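Long-range contacts in glutathione S-transferase (Sphingobium chungbukense, PDB 6M1T), which binds glutathione and, as a beta-class glutathione transferase, probably transfers it to other compounds in detoxification: residues A[14-19]-A[188-193]; A[80-85]-A[149-154]; A[3-8]-A[196-201]. All blocks are in the same frame, centred on the assembly; numbering follows the deposited sequence.

Contact 1 (A[14-19]-A[188-193]); sequences PHIALR and RPSVGA. With SO4 (sulfate ion), chain E.
Arg19 meets Ala193 through the face of its guanidinium group rather than through its N-H bonds. Ala193 O sits over the centre of the group, 4.1 Å above its plane. The polar edge turns back to its own helix instead. Arg19 NH2 donates to His15 NE2 at 3.1 Å, and His15 NE2 lies in the guanidinium plane, while the donor is tilted 18° from the imidazole plane. The chain of Arg19 is extended from CG to NE. Its CD comes to 3.5 Å from Ser190 O, and NH1 to 3.7 Å from Ala193 CB. Nearer the backbone, Arg19 CB abuts Ser190 CB at 3.8 Å. With an alanine here, His15 NE2 would probably be left without this donor, and Ser190 O and Ala193 without the chain that lies against them. Ser190 OG hydrogen-bonds to Glu20 OE2, which also takes the salt bridge from Arg188 NE. Ile16 points CG2 anti to its backbone N, and this methyl reaches Val191 CG2 at 3.8 Å. Ile156 and Val160 of helix 153-162 also pack on Ile16. Arg188, at the N-cap, grips a sulfate, probably from the crystallisation liquor, with NH1 and NH2. The two helix segments run at 132° with axes 8.5 Å apart. This joins the first helix of the thioredoxin-like domain to the last helix of the chain, a domain interface of the glutathione transferase fold.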
loop_
_atom_site.group_PDB
_atom_site.type_symbol
_atom_site.label_atom_id
_atom_site.label_comp_id
_atom_site.label_asym_id
_atom_site.label_seq_id
_atom_site.Cartn_x
_atom_site.Cartn_y
_atom_site.Cartn_z
ATOM N N PRO A 14 5.094 12.594 -5.657
ATOM C CA PRO A 14 4.731 13.768 -4.881
ATOM C C PRO A 14 5.394 15.052 -5.413
ATOM O O PRO A 14 4.786 16.133 -5.258
ATOM C CB PRO A 14 5.093 13.418 -3.422
ATOM C CG PRO A 14 6.025 12.266 -3.557
ATOM C CD PRO A 14 5.655 11.521 -4.831
ATOM N N HIS A 15 6.583 14.955 -6.011
ATOM C CA HIS A 15 7.222 16.126 -6.691
ATOM C C HIS A 15 6.244 16.691 -7.737
ATOM O O HIS A 15 5.957 17.921 -7.717
ATOM C CB HIS A 15 8.569 15.717 -7.311
ATOM C CG HIS A 15 9.432 16.858 -7.738
ATOM N ND1 HIS A 15 10.720 16.671 -8.219
ATOM C CD2 HIS A 15 9.233 18.187 -7.693
ATOM C CE1 HIS A 15 11.240 17.854 -8.546
ATOM N NE2 HIS A 15 10.364 18.805 -8.183
ATOM N N ILE A 16 5.775 15.856 -8.644
ATOM C CA ILE A 16 4.788 16.278 -9.689
ATOM C C ILE A 16 3.514 16.842 -9.016
ATOM O O ILE A 16 3.023 17.887 -9.437
ATOM C CB ILE A 16 4.493 15.122 -10.648
ATOM C CG1 ILE A 16 5.718 14.823 -11.503
ATOM C CG2 ILE A 16 3.249 15.422 -11.485
ATOM C CD1 ILE A 16 5.721 13.492 -12.200
ATOM N N ALA A 17 2.985 16.171 -7.998
ATOM C CA ALA A 17 1.726 16.543 -7.308
ATOM C C ALA A 17 1.823 17.950 -6.701
ATOM O O ALA A 17 0.848 18.714 -6.778
ATOM C CB ALA A 17 1.363 15.486 -6.261
ATOM N N LEU A 18 2.916 18.269 -6.020
ATOM C CA LEU A 18 3.123 19.614 -5.446
ATOM C C LEU A 18 3.148 20.664 -6.568
ATOM O O LEU A 18 2.642 21.786 -6.307
ATOM C CB LEU A 18 4.418 19.627 -4.627
ATOM C CG LEU A 18 4.319 18.857 -3.315
ATOM C CD1 LEU A 18 5.696 18.545 -2.776
ATOM C CD2 LEU A 18 3.507 19.625 -2.298
ATOM N N ARG A 19 3.767 20.351 -7.702
ATOM C CA ARG A 19 3.752 21.242 -8.901
ATOM C C ARG A 19 2.303 21.384 -9.419
ATOM O O ARG A 19 1.961 22.491 -9.845
ATOM C CB ARG A 19 4.687 20.750 -9.999
ATOM C CG ARG A 19 6.152 20.917 -9.600
ATOM C CD ARG A 19 7.161 20.570 -10.662
ATOM N NE ARG A 19 8.484 20.657 -10.051
ATOM C CZ ARG A 19 9.270 21.725 -10.032
ATOM N NH1 ARG A 19 8.915 22.828 -10.661
ATOM N NH2 ARG A 19 10.413 21.664 -9.378
ATOM N N ARG A 188 1.888 17.611 -19.608
ATOM C CA ARG A 188 1.440 18.524 -18.540
ATOM C C ARG A 188 2.653 19.334 -18.112
ATOM O O ARG A 188 3.745 18.782 -18.009
ATOM C CB ARG A 188 0.797 17.767 -17.382
ATOM C CG ARG A 188 -0.432 16.989 -17.800
ATOM C CD ARG A 188 -1.035 16.271 -16.625
ATOM N NE ARG A 188 -1.590 17.213 -15.668
ATOM C CZ ARG A 188 -2.859 17.608 -15.646
ATOM N NH1 ARG A 188 -3.730 17.128 -16.515
ATOM N NH2 ARG A 188 -3.262 18.464 -14.739
ATOM N N PRO A 189 2.494 20.662 -17.981
ATOM C CA PRO A 189 3.573 21.553 -17.531
ATOM C C PRO A 189 4.243 21.134 -16.204
ATOM O O PRO A 189 5.452 21.146 -16.112
ATOM C CB PRO A 189 2.874 22.913 -17.363
ATOM C CG PRO A 189 1.658 22.857 -18.255
ATOM C CD PRO A 189 1.275 21.393 -18.364
ATOM N N SER A 190 3.434 20.771 -15.201
ATOM C CA SER A 190 3.906 20.227 -13.896
ATOM C C SER A 190 4.877 19.078 -14.140
ATOM O O SER A 190 5.871 18.985 -13.460
ATOM C CB SER A 190 2.751 19.722 -13.094
ATOM O OG SER A 190 2.313 18.481 -13.661
ATOM N N VAL A 191 4.577 18.206 -15.096
ATOM C CA VAL A 191 5.349 16.955 -15.289
ATOM C C VAL A 191 6.701 17.295 -15.911
ATOM O O VAL A 191 7.744 16.891 -15.326
ATOM C CB VAL A 191 4.501 15.921 -16.061
ATOM C CG1 VAL A 191 5.269 14.657 -16.343
ATOM C CG2 VAL A 191 3.248 15.614 -15.271
ATOM N N GLY A 192 6.717 18.079 -17.008
ATOM C CA GLY A 192 7.977 18.527 -17.636
ATOM C C GLY A 192 8.878 19.261 -16.665
ATOM O O GLY A 192 10.092 18.963 -16.635
ATOM N N ALA A 193 8.308 20.157 -15.850
ATOM C CA ALA A 193 9.065 20.944 -14.837
ATOM C C ALA A 193 9.702 20.015 -13.788
ATOM O O ALA A 193 10.879 20.221 -13.454
ATOM C CB ALA A 193 8.143 21.950 -14.184
HETATM S S SO4 E . -7.227 18.388 -15.167
HETATM O O1 SO4 E . -6.459 17.975 -16.306
HETATM O O2 SO4 E . -7.628 19.751 -15.364
HETATM O O3 SO4 E . -6.440 18.282 -13.962
HETATM O O4 SO4 E . -8.370 17.531 -15.064
#

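Contact 2 (A[80-85]-A[149-154]); sequences AALAPR and SEFSVA
Leu82 and Phe151 lie side by side and point the same way, with Leu82 CD2 3.9 Å from Phe151 CD2. The methyl meets the ring obliquely. Next to this pair, Ser152 is the N-cap of helix 153-162 and begins the Ser-x-x-Asp capping sequence of glutathione transferases. Ser152 OG accepts from Ala154 N at 3.0 Å, and Asp155 OD2 accepts from Ser152 N. The loop residue Leu82 adds a bond to this helix start. Leu82 O accepts from Val153 N at 2.9 Å, in the carbonyl plane and with an N-H...O angle of 164°. Beside the bond, Val153 CG1 approaches Leu82 CB at 4.1 Å. Leu82 also packs on Glu20 and Thr21 of helix 12-21, and Phe151 forms a cation-pi pair with Arg188. Glu150 precedes Phe151 in the loop before the helix. Its CG sits between the backbone N and the carbonyl carbon (chi1 49°), and the extended chain lays the carboxylate against Ala81, with OE1 3.3 Å from Ala81 CB. Ala81 O and Phe151 O are two acceptors only 3.2 Å apart. A water lies 2.8 Å from both Ala80 O and Phe151 O, placed to donate to each.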
loop_
_atom_site.group_PDB
_atom_site.type_symbol
_atom_site.label_atom_id
_atom_site.label_comp_id
_atom_site.label_asym_id
_atom_site.label_seq_id
_atom_site.Cartn_x
_atom_site.Cartn_y
_atom_site.Cartn_z
ATOM N N ALA A 80 -7.903 21.634 -7.363
ATOM C CA ALA A 80 -7.065 20.854 -8.297
ATOM C C ALA A 80 -7.749 19.530 -8.637
ATOM O O ALA A 80 -7.395 18.980 -9.690
ATOM C CB ALA A 80 -5.700 20.618 -7.700
ATOM N N ALA A 81 -8.641 19.043 -7.749
ATOM C CA ALA A 81 -9.406 17.775 -7.877
ATOM C C ALA A 81 -8.454 16.615 -8.205
ATOM O O ALA A 81 -8.713 15.849 -9.152
ATOM C CB ALA A 81 -10.497 17.923 -8.920
ATOM N N LEU A 82 -7.345 16.518 -7.463
ATOM C CA LEU A 82 -6.324 15.469 -7.713
ATOM C C LEU A 82 -6.692 14.262 -6.858
ATOM O O LEU A 82 -5.997 13.245 -6.954
ATOM C CB LEU A 82 -4.926 15.973 -7.333
ATOM C CG LEU A 82 -4.289 16.969 -8.286
ATOM C CD1 LEU A 82 -3.012 17.505 -7.685
ATOM C CD2 LEU A 82 -4.026 16.378 -9.653
ATOM N N ALA A 83 -7.680 14.425 -5.963
ATOM C CA ALA A 83 -8.314 13.312 -5.205
ATOM C C ALA A 83 -9.795 13.637 -5.055
ATOM O O ALA A 83 -10.149 14.811 -4.902
ATOM C CB ALA A 83 -7.683 13.138 -3.866
ATOM N N PRO A 84 -10.681 12.630 -5.130
ATOM C CA PRO A 84 -12.104 12.839 -4.854
ATOM C C PRO A 84 -12.392 13.319 -3.435
ATOM O O PRO A 84 -11.619 13.105 -2.533
ATOM C CB PRO A 84 -12.697 11.429 -5.084
ATOM C CG PRO A 84 -11.783 10.800 -6.111
ATOM C CD PRO A 84 -10.415 11.278 -5.654
ATOM N N ARG A 85 -13.580 13.876 -3.236
ATOM C CA ARG A 85 -14.000 14.407 -1.930
ATOM C C ARG A 85 -14.168 13.256 -0.931
ATOM O O ARG A 85 -14.487 12.160 -1.367
ATOM C CB ARG A 85 -15.293 15.204 -2.126
ATOM C CG ARG A 85 -15.059 16.567 -2.764
ATOM N N SER A 149 -12.955 9.984 -12.687
ATOM C CA SER A 149 -13.370 10.810 -13.847
ATOM C C SER A 149 -12.213 11.671 -14.384
ATOM O O SER A 149 -12.236 11.989 -15.588
ATOM C CB SER A 149 -14.559 11.648 -13.463
ATOM O OG SER A 149 -15.385 11.873 -14.589
ATOM N N GLU A 150 -11.230 12.052 -13.556
ATOM C CA GLU A 150 -10.264 13.098 -13.969
ATOM C C GLU A 150 -8.858 12.831 -13.426
ATOM O O GLU A 150 -8.665 11.872 -12.649
ATOM C CB GLU A 150 -10.757 14.466 -13.514
ATOM C CG GLU A 150 -11.188 14.515 -12.065
ATOM C CD GLU A 150 -11.598 15.932 -11.708
ATOM O OE1 GLU A 150 -12.459 16.089 -10.847
ATOM O OE2 GLU A 150 -11.050 16.874 -12.317
ATOM N N PHE A 151 -7.912 13.658 -13.868
ATOM C CA PHE A 151 -6.474 13.520 -13.561
ATOM C C PHE A 151 -6.287 13.528 -12.046
ATOM O O PHE A 151 -6.824 14.427 -11.327
ATOM C CB PHE A 151 -5.669 14.596 -14.271
ATOM C CG PHE A 151 -4.191 14.400 -14.108
ATOM C CD1 PHE A 151 -3.549 13.354 -14.749
ATOM C CD2 PHE A 151 -3.440 15.285 -13.360
ATOM C CE1 PHE A 151 -2.178 13.178 -14.624
ATOM C CE2 PHE A 151 -2.068 15.087 -13.212
ATOM C CZ PHE A 151 -1.442 14.039 -13.841
ATOM N N SER A 152 -5.562 12.521 -11.541
ATOM C CA SER A 152 -5.452 12.280 -10.086
ATOM C C SER A 152 -4.021 11.902 -9.674
ATOM O O SER A 152 -3.210 11.510 -10.514
ATOM C CB SER A 152 -6.408 11.222 -9.647
ATOM O OG SER A 152 -5.863 9.943 -9.861
ATOM N N VAL A 153 -3.771 11.937 -8.373
ATOM C CA VAL A 153 -2.462 11.462 -7.834
ATOM C C VAL A 153 -2.227 9.999 -8.233
ATOM O O VAL A 153 -1.063 9.596 -8.324
ATOM C CB VAL A 153 -2.356 11.684 -6.323
ATOM C CG1 VAL A 153 -2.160 13.162 -6.053
ATOM C CG2 VAL A 153 -3.559 11.127 -5.549
ATOM N N ALA A 154 -3.268 9.223 -8.536
ATOM C CA ALA A 154 -3.084 7.813 -8.943
ATOM C C ALA A 154 -2.467 7.795 -10.332
ATOM O O ALA A 154 -1.612 6.941 -10.574
ATOM C CB ALA A 154 -4.386 7.042 -8.883
HETATM O O HOH W 1 -7.723 17.016 -11.681
#

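Contact 3 (A[3-8]-A[196-201])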
loop_
_atom_site.group_PDB
_atom_site.type_symbol
_atom_site.label_atom_id
_atom_site.label_comp_id
_atom_site.label_asym_id
_atom_site.label_seq_id
_atom_site.Cartn_x
_atom_site.Cartn_y
_atom_site.Cartn_z
ATOM N N LEU A 3 9.964 18.341 0.554
ATOM C CA LEU A 3 9.907 16.982 0.004
ATOM C C LEU A 3 11.328 16.427 -0.189
ATOM O O LEU A 3 12.126 17.077 -0.857
ATOM C CB LEU A 3 9.174 17.025 -1.339
ATOM C CG LEU A 3 9.003 15.653 -1.957
ATOM C CD1 LEU A 3 8.010 14.787 -1.159
ATOM C CD2 LEU A 3 8.574 15.799 -3.417
ATOM N N PHE A 4 11.590 15.237 0.366
ATOM C CA PHE A 4 12.870 14.518 0.259
ATOM C C PHE A 4 12.771 13.555 -0.898
ATOM O O PHE A 4 11.827 12.752 -0.903
ATOM C CB PHE A 4 13.237 13.816 1.572
ATOM C CG PHE A 4 13.500 14.810 2.667
ATOM C CD1 PHE A 4 12.455 15.394 3.364
ATOM C CD2 PHE A 4 14.794 15.222 2.938
ATOM C CE1 PHE A 4 12.708 16.333 4.353
ATOM C CE2 PHE A 4 15.041 16.153 3.931
ATOM C CZ PHE A 4 13.999 16.712 4.634
ATOM N N ILE A 5 13.677 13.725 -1.852
ATOM C CA ILE A 5 13.670 13.009 -3.140
ATOM C C ILE A 5 15.001 12.313 -3.409
ATOM O O ILE A 5 16.040 12.703 -2.874
ATOM C CB ILE A 5 13.317 13.962 -4.299
ATOM C CG1 ILE A 5 14.387 15.013 -4.589
ATOM C CG2 ILE A 5 11.966 14.594 -4.044
ATOM C CD1 ILE A 5 14.255 15.598 -6.003
ATOM N N SER A 6 14.922 11.395 -4.366
ATOM C CA SER A 6 16.070 10.904 -5.160
ATOM C C SER A 6 15.629 10.917 -6.629
ATOM O O SER A 6 14.577 10.389 -6.965
ATOM C CB SER A 6 16.471 9.535 -4.660
ATOM O OG SER A 6 17.591 9.089 -5.406
ATOM N N PRO A 7 16.365 11.574 -7.550
ATOM C CA PRO A 7 15.853 11.773 -8.915
ATOM C C PRO A 7 15.407 10.473 -9.567
ATOM O O PRO A 7 16.163 9.497 -9.585
ATOM C CB PRO A 7 17.025 12.385 -9.681
ATOM C CG PRO A 7 17.816 13.052 -8.594
ATOM C CD PRO A 7 17.708 12.142 -7.377
ATOM N N GLY A 8 14.201 10.486 -10.108
ATOM C CA GLY A 8 13.674 9.357 -10.886
ATOM C C GLY A 8 13.051 8.286 -10.001
ATOM O O GLY A 8 12.398 7.356 -10.574
ATOM N N LYS A 196 12.524 18.057 -15.440
ATOM C CA LYS A 196 13.680 18.957 -15.653
ATOM C C LYS A 196 14.370 19.218 -14.314
ATOM O O LYS A 196 15.610 19.067 -14.259
ATOM C CB LYS A 196 13.255 20.256 -16.370
ATOM C CG LYS A 196 14.414 21.133 -16.835
ATOM C CD LYS A 196 14.057 22.187 -17.868
ATOM C CE LYS A 196 15.239 23.031 -18.320
ATOM N NZ LYS A 196 14.807 24.367 -18.823
ATOM N N ALA A 197 13.635 19.582 -13.252
ATOM C CA ALA A 197 14.230 19.862 -11.920
ATOM C C ALA A 197 15.022 18.654 -11.379
ATOM O O ALA A 197 15.969 18.887 -10.598
ATOM C CB ALA A 197 13.157 20.295 -10.933
ATOM N N GLU A 198 14.648 17.423 -11.724
ATOM C CA GLU A 198 15.315 16.192 -11.213
ATOM C C GLU A 198 16.437 15.746 -12.170
ATOM O O GLU A 198 17.260 14.884 -11.747
ATOM C CB GLU A 198 14.329 15.050 -11.014
ATOM C CG GLU A 198 13.391 15.294 -9.840
ATOM C CD GLU A 198 12.695 14.050 -9.300
ATOM O OE1 GLU A 198 13.042 12.938 -9.742
ATOM O OE2 GLU A 198 11.806 14.200 -8.421
ATOM N N GLY A 199 16.530 16.398 -13.338
ATOM C CA GLY A 199 17.598 16.154 -14.335
ATOM C C GLY A 199 17.270 14.957 -15.192
ATOM O O GLY A 199 18.192 14.268 -15.613
ATOM N N LEU A 200 15.997 14.677 -15.429
ATOM C CA LEU A 200 15.588 13.409 -16.086
ATOM C C LEU A 200 15.352 13.642 -17.590
ATOM O O LEU A 200 15.199 12.647 -18.290
ATOM C CB LEU A 200 14.335 12.852 -15.413
ATOM C CG LEU A 200 14.462 12.587 -13.911
ATOM C CD1 LEU A 200 13.129 12.121 -13.364
ATOM C CD2 LEU A 200 15.571 11.593 -13.597
ATOM N N VAL A 201 15.249 14.908 -18.011
ATOM C CA VAL A 201 15.138 15.358 -19.429
ATOM C C VAL A 201 16.062 16.567 -19.561
ATOM O O VAL A 201 16.497 16.865 -20.653
ATOM C CB VAL A 201 13.698 15.707 -19.863
ATOM C CG1 VAL A 201 12.823 14.479 -20.055
ATOM C CG2 VAL A 201 13.040 16.706 -18.923
ATOM O OXT VAL A 201 16.385 17.234 -18.582
HETATM O O HOH W 2 12.232 12.156 -6.986
#
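Glu198 reaches from the last turn of helix 189-198 into the turn made by Pro7 and Gly8. Its CB lies 4.0 Å from Pro7 CB. CG is anti to the carbonyl carbon (chi1 -71°), and the chain stays extended beyond it. CG meets the methyl Ile5 CD1 at 3.9 Å, at the end of strand 2-5. CD lies 3.9 Å from Pro7 CA. At the tip the two oxygens have separate tasks. OE1 accepts from Gly8 N at 2.7 Å, with an N-H...O angle of 164°, and the donor approaches nearly along the C-O axis. OE2 takes a hydrogen bond from His15 ND1 of helix 12-21. A water donates to Ser6 O at 2.9 Å; it also lies by OE2, but so close that its position there is doubtful. The carboxylate is buried, and the donors Gly8 N and His15 ND1 would probably favour its ionised form. OE2 also has an apolar neighbour in Ile5 CD1.

After Glu198 the helix ends in a Schellman motif at Gly199. Beyond it, Leu200 comes to the same turn, where Leu200 CD1 lies 3.8 Å from Gly8 CA. Pro7 CB touches both residues, 3.3 Å from Glu198 O and 4.3 Å from Leu200 CD2. Gly8 has a positive phi of 84°, which favours glycine. A CB there would also come very near Leu200 CD2. Leu12 of helix 12-21 touches both Glu198 and Leu200. Gly8 O accepts from Trp164 NE1, so the turn is also held by the helical domain. The segment 3-8 leads to Cys10, which binds glutathione. The arrangement belongs to the loop after the first strand of the thioredoxin-like domain, which borders the glutathione site in this family.

Contact 3 joins the two ends of the chain. Contact 1 lies within its span, and contact 2 within that of contact 1. Their centres are about 11 Å apart for contacts 1 and 3, 14 Å for contacts 1 and 2, and 23 Å for contacts 2 and 3. Contacts 2 and 3 do not touch, and their nearest atoms are about 11 Å apart. Contact 1 is the middle member. It shares helix 189-198 with contact 3, where His15 meets Glu198, and it meets contact 2 through Arg188 and Phe151. Together the three tie strand 2-5, helix 12-21 and the loop after helix 66-75 to the C-terminal helices, across the domain boundary.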